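Local coordinates for protein glutathione S-transferase domain (Xanthobacter autotrophicus, PDB 4HZ2) that binds glutathione and probably works as a glutathione transferase, in an assembly of two chains, at residues 89-92 with 93-97; 103-106 with 107-111; 202-205 with 206-210. One frame throughout, in Å; residues are numbered along the deposited sequence. Where two conformers were deposited one is given.

Interactions 1 and 2 come one after the other along the chain, on the last helix of the N-terminal domain and at the start of the helix that opens the C-terminal domain. They touch through a salt bridge, E97 OE2 to R109 NH2, and both meet the second subunit. Interaction 1 is buried and rests on helix bonds and apolar packing, with polar ties from N89 and H94; interaction 2 is a more exposed turn, held by backbone carbonyls, an arginine and water. Interaction 3, with its centre about 23 Å from each of the others, meets no other protein chain; its tryptophan side faces the interior of the helical domain, whereas its arginine side is polar and hydrated.

Interaction 1. Residues 89-92 with 93-97; sequences NAIL and LHFAE
The F95 ring meets I91 in two ways: I91 O sits at the ring edge, close to the ring plane and 3.4 Å from F95 CD1, while the methyl I91 CG2 lies 3.8 Å from the same CD1. One face of the ring is taken by the neighbouring imidazole, whose H94 CD2 stands above its centre; F95 CD1 in turn lies in the plane of the H94 ring, at its edge. This is an i to i+4 side-chain pairing on helix 88-96, which closes the glutathione-binding N-terminal domain. With CG anti to its carbonyl carbon (chi1 -66°), F95 runs alongside I91, both side chains pointing the same way and packing on helix 32-43, and H46 completes the surroundings with an edge-to-face ring contact. An alanine in place of F95 would probably open a gap beside I91 CG2 and leave both imidazoles, H94 and H46, without the ring they pack on.

The H94 ring has its ND1 hydrogen-bonded to T110 OG1 of the second subunit, which holds that side of the imidazole at the dimer interface. At the start of the helix N89 is held at both ends of its amide, OD1 by K36 and ND2 by E119, near the bound glutathione. The backbone N89 O accepts L93 N, and L93 CG leans over the same N89 O at 3.4 Å, between helices 107-137 and 178-187.

Of the backbone bonds, F95 N to I91 O is practically straight at the hydrogen (179°). The H94 N-H is shared, going mainly to A90 O at 2.9 Å and weakly to I91 O. At the last turn L92 O accepts A96 N at 3.0 Å, and the methyl A96 CB lies 3.1 Å from that same oxygen.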
loop_
_atom_site.group_PDB
_atom_site.type_symbol
_atom_site.label_atom_id
_atom_site.label_comp_id
_atom_site.label_asym_id
_atom_site.label_seq_id
_atom_site.Cartn_x
_atom_site.Cartn_y
_atom_site.Cartn_z
ATOM N N ASN B 89 -7.722 1.282 -2.443
ATOM C CA ASN B 89 -7.916 0.226 -1.464
ATOM C C ASN B 89 -8.611 0.743 -0.186
ATOM O O ASN B 89 -9.320 -0.020 0.518
ATOM C CB ASN B 89 -6.603 -0.482 -1.145
ATOM C CG ASN B 89 -6.111 -1.388 -2.298
ATOM O OD1 ASN B 89 -6.758 -1.524 -3.332
ATOM N ND2 ASN B 89 -4.968 -2.020 -2.090
ATOM N N ALA B 90 -8.418 2.030 0.119
ATOM C CA ALA B 90 -9.183 2.690 1.212
ATOM C C ALA B 90 -10.639 2.828 0.809
ATOM O O ALA B 90 -11.528 2.672 1.643
ATOM C CB ALA B 90 -8.592 4.070 1.547
ATOM N N ILE B 91 -10.897 3.091 -0.470
ATOM C CA ILE B 91 -12.296 3.152 -0.967
ATOM C C ILE B 91 -12.959 1.762 -0.860
ATOM O O ILE B 91 -14.121 1.619 -0.466
ATOM C CB ILE B 91 -12.337 3.691 -2.403
ATOM C CG1 ILE B 91 -11.949 5.175 -2.389
ATOM C CG2 ILE B 91 -13.723 3.504 -3.048
ATOM C CD1 ILE B 91 -11.503 5.728 -3.730
ATOM N N LEU B 92 -12.206 0.702 -1.170
ATOM C CA LEU B 92 -12.748 -0.638 -0.986
ATOM C C LEU B 92 -13.104 -0.882 0.474
ATOM O O LEU B 92 -14.173 -1.396 0.771
ATOM C CB LEU B 92 -11.730 -1.714 -1.397
ATOM C CG LEU B 92 -11.460 -1.975 -2.904
ATOM C CD1 LEU B 92 -10.265 -2.919 -3.158
ATOM C CD2 LEU B 92 -12.751 -2.424 -3.644
ATOM N N LEU B 93 -12.202 -0.530 1.383
ATOM C CA LEU B 93 -12.454 -0.698 2.815
ATOM C C LEU B 93 -13.621 0.143 3.295
ATOM O O LEU B 93 -14.342 -0.263 4.189
ATOM C CB LEU B 93 -11.193 -0.363 3.629
ATOM C CG LEU B 93 -10.070 -1.407 3.575
ATOM C CD1 LEU B 93 -8.755 -0.753 4.010
ATOM C CD2 LEU B 93 -10.444 -2.567 4.498
ATOM N N HIS B 94 -13.811 1.308 2.699
ATOM C CA HIS B 94 -14.820 2.220 3.238
ATOM C C HIS B 94 -16.230 1.707 2.937
ATOM O O HIS B 94 -17.128 1.679 3.823
ATOM C CB HIS B 94 -14.644 3.610 2.598
ATOM C CG HIS B 94 -15.658 4.601 3.061
ATOM N ND1 HIS B 94 -15.502 5.323 4.225
ATOM C CD2 HIS B 94 -16.861 4.967 2.539
ATOM C CE1 HIS B 94 -16.553 6.120 4.387
ATOM N NE2 HIS B 94 -17.401 5.909 3.391
ATOM N N PHE B 95 -16.446 1.360 1.666
ATOM C CA PHE B 95 -17.760 0.872 1.225
ATOM C C PHE B 95 -18.070 -0.588 1.532
ATOM O O PHE B 95 -19.235 -0.968 1.576
ATOM C CB PHE B 95 -17.977 1.184 -0.251
ATOM C CG PHE B 95 -18.070 2.657 -0.512
ATOM C CD1 PHE B 95 -16.961 3.351 -0.986
ATOM C CD2 PHE B 95 -19.239 3.365 -0.194
ATOM C CE1 PHE B 95 -17.005 4.712 -1.188
ATOM C CE2 PHE B 95 -19.294 4.747 -0.398
ATOM C CZ PHE B 95 -18.175 5.416 -0.925
ATOM N N ALA B 96 -17.043 -1.419 1.744
ATOM C CA ALA B 96 -17.308 -2.812 2.042
ATOM C C ALA B 96 -17.625 -3.041 3.511
ATOM O O ALA B 96 -18.151 -4.094 3.885
ATOM C CB ALA B 96 -16.146 -3.658 1.604
ATOM N N GLU B 97 -17.369 -2.025 4.337
ATOM C CA GLU B 97 -17.583 -2.126 5.772
ATOM C C GLU B 97 -19.031 -2.513 6.061
ATOM O O GLU B 97 -19.965 -1.887 5.534
ATOM C CB GLU B 97 -17.221 -0.783 6.425
ATOM C CG GLU B 97 -17.152 -0.775 7.933
ATOM C CD GLU B 97 -16.024 -1.636 8.480
ATOM O OE1 GLU B 97 -16.356 -2.649 9.123
ATOM O OE2 GLU B 97 -14.811 -1.296 8.287
#

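Interaction 2. Residues 103-106 with 107-111; sequences PPPG and LARTR
R109 reaches back from the first turn of helix 107-137 to the proline-rich loop before it, its NH1 donating to P103 O at 2.9 Å. The contact forms the N-terminal cap of the long helix that begins the all-helical domain of the glutathione transferase fold, with G106 at the N-cap position. In the conformer described, the R109 chain bends at chi2 (71°), which brings the guanidinium back to the loop, side by side with P105. NH1 approaches in the carbonyl plane of P103, whereas P103 O is tilted about 20° out of the guanidinium plane. The other terminal nitrogen, NH2, forms a salt bridge with E97, so one arginine ties together the residue just after helix 88-96, the loop and the new helix.

P103, P104 and P105 offer no backbone N-H, so the loop takes part mainly through its carbonyls. P104 O accepts a hydrogen bond from a water at 2.8 Å, and the same water is weakly held by R109 N at 3.5 Å. G106 O receives T110 N at 2.9 Å, nearly head-on to the carbonyl, as the first regular bond of the helix. G106 N donates to a second water at 3.0 Å, which is also hydrogen-bonded to T110 OG1 at 2.9 Å. This hydroxyl has a further partner in H94 ND1 of the second subunit, so the cap is linked by water to the dimer interface. G106 has no side chain to cap the helix with; a CB at its backbone angles would press on the carbonyl oxygen of P105. The loop also packs on the helix, P103 CB resting 3.6 Å from A108 CB.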
loop_
_atom_site.group_PDB
_atom_site.type_symbol
_atom_site.label_atom_id
_atom_site.label_comp_id
_atom_site.label_asym_id
_atom_site.label_seq_id
_atom_site.Cartn_x
_atom_site.Cartn_y
_atom_site.Cartn_z
ATOM N N PRO B 103 -14.625 -8.847 6.188
ATOM C CA PRO B 103 -14.800 -9.466 7.500
ATOM C C PRO B 103 -14.644 -8.433 8.614
ATOM O O PRO B 103 -13.958 -7.425 8.433
ATOM C CB PRO B 103 -13.648 -10.494 7.593
ATOM C CG PRO B 103 -13.189 -10.685 6.202
ATOM C CD PRO B 103 -13.522 -9.444 5.422
ATOM N N PRO B 104 -15.187 -8.735 9.795
ATOM C CA PRO B 104 -14.989 -7.864 10.942
ATOM C C PRO B 104 -13.560 -7.977 11.474
ATOM O O PRO B 104 -12.817 -8.908 11.108
ATOM C CB PRO B 104 -15.961 -8.434 11.975
ATOM C CG PRO B 104 -16.019 -9.908 11.644
ATOM C CD PRO B 104 -15.895 -9.981 10.138
ATOM N N PRO B 105 -13.154 -7.028 12.318
ATOM C CA PRO B 105 -11.804 -7.105 12.883
ATOM C C PRO B 105 -11.523 -8.480 13.470
ATOM O O PRO B 105 -12.415 -9.128 14.047
ATOM C CB PRO B 105 -11.812 -5.996 13.938
ATOM C CG PRO B 105 -12.752 -4.974 13.354
ATOM C CD PRO B 105 -13.854 -5.791 12.713
ATOM N N GLY B 106 -10.284 -8.925 13.289
ATOM C CA GLY B 106 -9.859 -10.261 13.694
ATOM C C GLY B 106 -8.977 -10.804 12.595
ATOM O O GLY B 106 -8.601 -10.065 11.671
ATOM N N LEU B 107 -8.670 -12.096 12.667
ATOM C CA LEU B 107 -7.729 -12.727 11.740
ATOM C C LEU B 107 -8.148 -12.534 10.301
ATOM O O LEU B 107 -7.297 -12.225 9.462
ATOM C CB LEU B 107 -7.595 -14.232 12.026
ATOM C CG LEU B 107 -6.614 -15.003 11.141
ATOM C CD1 LEU B 107 -5.193 -14.513 11.384
ATOM C CD2 LEU B 107 -6.719 -16.507 11.369
ATOM N N ALA B 108 -9.441 -12.719 9.993
ATOM C CA ALA B 108 -9.863 -12.630 8.599
ATOM C C ALA B 108 -9.648 -11.200 8.061
ATOM O O ALA B 108 -9.170 -11.008 6.919
ATOM C CB ALA B 108 -11.313 -13.080 8.401
ATOM N N ARG B 109 -10.007 -10.190 8.835
ATOM C CA ARG B 109 -9.803 -8.804 8.401
ATOM C C ARG B 109 -8.307 -8.528 8.214
ATOM O O ARG B 109 -7.883 -7.852 7.270
ATOM C CB ARG B 109 -10.370 -7.861 9.451
ATOM C CG ARG B 109 -10.076 -6.411 9.173
ATOM C CD ARG B 109 -10.865 -5.895 7.985
ATOM N NE ARG B 109 -11.099 -4.464 8.122
ATOM C CZ ARG B 109 -12.175 -3.937 8.694
ATOM N NH1 ARG B 109 -13.131 -4.722 9.178
ATOM N NH2 ARG B 109 -12.301 -2.618 8.781
ATOM N N THR B 110 -7.505 -9.039 9.156
ATOM C CA THR B 110 -6.064 -8.837 9.038
ATOM C C THR B 110 -5.500 -9.492 7.774
ATOM O O THR B 110 -4.646 -8.898 7.077
ATOM C CB THR B 110 -5.345 -9.314 10.285
ATOM O OG1 THR B 110 -5.638 -8.388 11.327
ATOM C CG2 THR B 110 -3.831 -9.355 10.079
ATOM N N ARG B 111 -5.977 -10.700 7.464
ATOM C CA ARG B 111 -5.553 -11.345 6.209
ATOM C C ARG B 111 -5.936 -10.505 4.999
ATOM O O ARG B 111 -5.153 -10.387 4.040
ATOM C CB ARG B 111 -6.098 -12.763 6.065
ATOM C CG ARG B 111 -5.562 -13.704 7.129
ATOM C CD ARG B 111 -4.051 -13.802 7.051
ATOM N NE ARG B 111 -3.554 -14.862 7.926
ATOM C CZ ARG B 111 -2.372 -14.827 8.530
ATOM N NH1 ARG B 111 -1.578 -13.784 8.325
ATOM N NH2 ARG B 111 -1.997 -15.840 9.319
HETATM O O HOH W 1 -12.164 -11.656 11.131
HETATM O O HOH W 2 -8.025 -7.086 12.448
#

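Interaction 3. Residues 202-205 with 206-210; sequences AVLA and WVDRV
V203 and W206 lie side by side on helix 201-211 and point the same way, V203 CG1 coming within 4.1 Å of W206 CE3 on the six-membered ring. V203 O sits in the plane of the indole, at its edge, while V210 CG2 covers part of one face, 3.5 Å above the plane and displaced toward the rim. The indole packs on helices 144-165 and 178-187 of the C-terminal domain, and its NE1 is hydrogen-bonded to D180.

R209 is turned quite differently. A bend at chi3 (-60°) folds the chain back along the helix and lays the flat guanidinium over A205 O, 3.8 Å below its centre, with NH2 beside A205 CB. A water in the guanidinium plane accepts from R209 NH1 at 2.9 Å and donates to A202 O at 2.8 Å; NH1 is also hydrogen-bonded to P169 O. The backbone keeps its regular pattern, V207 N bonding V203 O at 2.8 Å.

The chemistry divides round the helix: apolar contact, the indole bond and the E162 bonds to A202 N and V203 N join it to the domain, while the arginine's charge is probably stabilised by carbonyls and water, without a carboxylate from these two segments.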
loop_
_atom_site.group_PDB
_atom_site.type_symbol
_atom_site.label_atom_id
_atom_site.label_comp_id
_atom_site.label_asym_id
_atom_site.label_seq_id
_atom_site.Cartn_x
_atom_site.Cartn_y
_atom_site.Cartn_z
ATOM N N ALA B 202 -3.442 -21.786 -11.083
ATOM C CA ALA B 202 -4.301 -21.534 -9.911
ATOM C C ALA B 202 -4.775 -20.078 -9.931
ATOM O O ALA B 202 -5.919 -19.790 -9.571
ATOM C CB ALA B 202 -3.600 -21.860 -8.596
ATOM N N VAL B 203 -3.907 -19.156 -10.335
ATOM C CA VAL B 203 -4.337 -17.760 -10.516
ATOM C C VAL B 203 -5.389 -17.661 -11.625
ATOM O O VAL B 203 -6.397 -16.965 -11.470
ATOM C CB VAL B 203 -3.155 -16.806 -10.800
ATOM C CG1 VAL B 203 -3.665 -15.388 -10.994
ATOM C CG2 VAL B 203 -2.154 -16.877 -9.640
ATOM N N LEU B 204 -5.184 -18.373 -12.733
ATOM C CA LEU B 204 -6.137 -18.322 -13.853
ATOM C C LEU B 204 -7.501 -18.819 -13.382
ATOM O O LEU B 204 -8.544 -18.208 -13.687
ATOM C CB LEU B 204 -5.647 -19.140 -15.048
ATOM C CG LEU B 204 -6.536 -19.217 -16.289
ATOM C CD1 LEU B 204 -6.822 -17.813 -16.789
ATOM C CD2 LEU B 204 -5.884 -20.072 -17.382
ATOM N N ALA B 205 -7.496 -19.902 -12.601
ATOM C CA ALA B 205 -8.737 -20.506 -12.119
ATOM C C ALA B 205 -9.444 -19.546 -11.163
ATOM O O ALA B 205 -10.696 -19.460 -11.132
ATOM C CB ALA B 205 -8.465 -21.861 -11.470
ATOM N N TRP B 206 -8.657 -18.806 -10.396
ATOM C CA TRP B 206 -9.213 -17.843 -9.447
ATOM C C TRP B 206 -9.793 -16.656 -10.225
ATOM O O TRP B 206 -10.911 -16.194 -9.921
ATOM C CB TRP B 206 -8.123 -17.400 -8.457
ATOM C CG TRP B 206 -8.406 -16.164 -7.714
ATOM C CD1 TRP B 206 -9.122 -16.047 -6.555
ATOM C CD2 TRP B 206 -7.913 -14.862 -8.036
ATOM N NE1 TRP B 206 -9.142 -14.707 -6.151
ATOM C CE2 TRP B 206 -8.400 -13.966 -7.042
ATOM C CE3 TRP B 206 -7.125 -14.356 -9.079
ATOM C CZ2 TRP B 206 -8.109 -12.581 -7.064
ATOM C CZ3 TRP B 206 -6.829 -12.976 -9.106
ATOM C CH2 TRP B 206 -7.321 -12.102 -8.102
ATOM N N VAL B 207 -9.076 -16.181 -11.249
ATOM C CA VAL B 207 -9.619 -15.120 -12.095
ATOM C C VAL B 207 -11.007 -15.527 -12.629
ATOM O O VAL B 207 -11.971 -14.753 -12.531
ATOM C CB VAL B 207 -8.684 -14.726 -13.262
ATOM C CG1 VAL B 207 -9.447 -13.877 -14.295
ATOM C CG2 VAL B 207 -7.429 -14.016 -12.740
ATOM N N ASP B 208 -11.140 -16.761 -13.117
ATOM C CA ASP B 208 -12.433 -17.208 -13.653
ATOM C C ASP B 208 -13.519 -17.274 -12.575
ATOM O O ASP B 208 -14.688 -16.939 -12.827
ATOM C CB ASP B 208 -12.309 -18.551 -14.374
ATOM C CG ASP B 208 -11.450 -18.461 -15.636
ATOM O OD1 ASP B 208 -11.326 -17.360 -16.213
ATOM O OD2 ASP B 208 -10.887 -19.499 -16.058
ATOM N N ARG B 209 -13.139 -17.726 -11.382
ATOM C CA ARG B 209 -14.045 -17.854 -10.232
ATOM C C ARG B 209 -14.558 -16.484 -9.827
ATOM O O ARG B 209 -15.759 -16.290 -9.582
ATOM C CB ARG B 209 -13.240 -18.502 -9.079
ATOM C CG ARG B 209 -13.939 -18.893 -7.808
ATOM C CD ARG B 209 -12.904 -19.555 -6.895
ATOM N NE ARG B 209 -12.333 -20.747 -7.522
ATOM C CZ ARG B 209 -11.035 -21.015 -7.661
ATOM N NH1 ARG B 209 -10.089 -20.210 -7.181
ATOM N NH2 ARG B 209 -10.676 -22.139 -8.272
ATOM N N VAL B 210 -13.652 -15.513 -9.763
ATOM C CA VAL B 210 -14.068 -14.162 -9.378
ATOM C C VAL B 210 -14.954 -13.578 -10.478
ATOM O O VAL B 210 -16.013 -12.992 -10.188
ATOM C CB VAL B 210 -12.865 -13.229 -9.083
ATOM C CG1 VAL B 210 -13.347 -11.792 -8.904
ATOM C CG2 VAL B 210 -12.112 -13.710 -7.846
HETATM O O HOH W 3 -7.412 -21.271 -7.725
#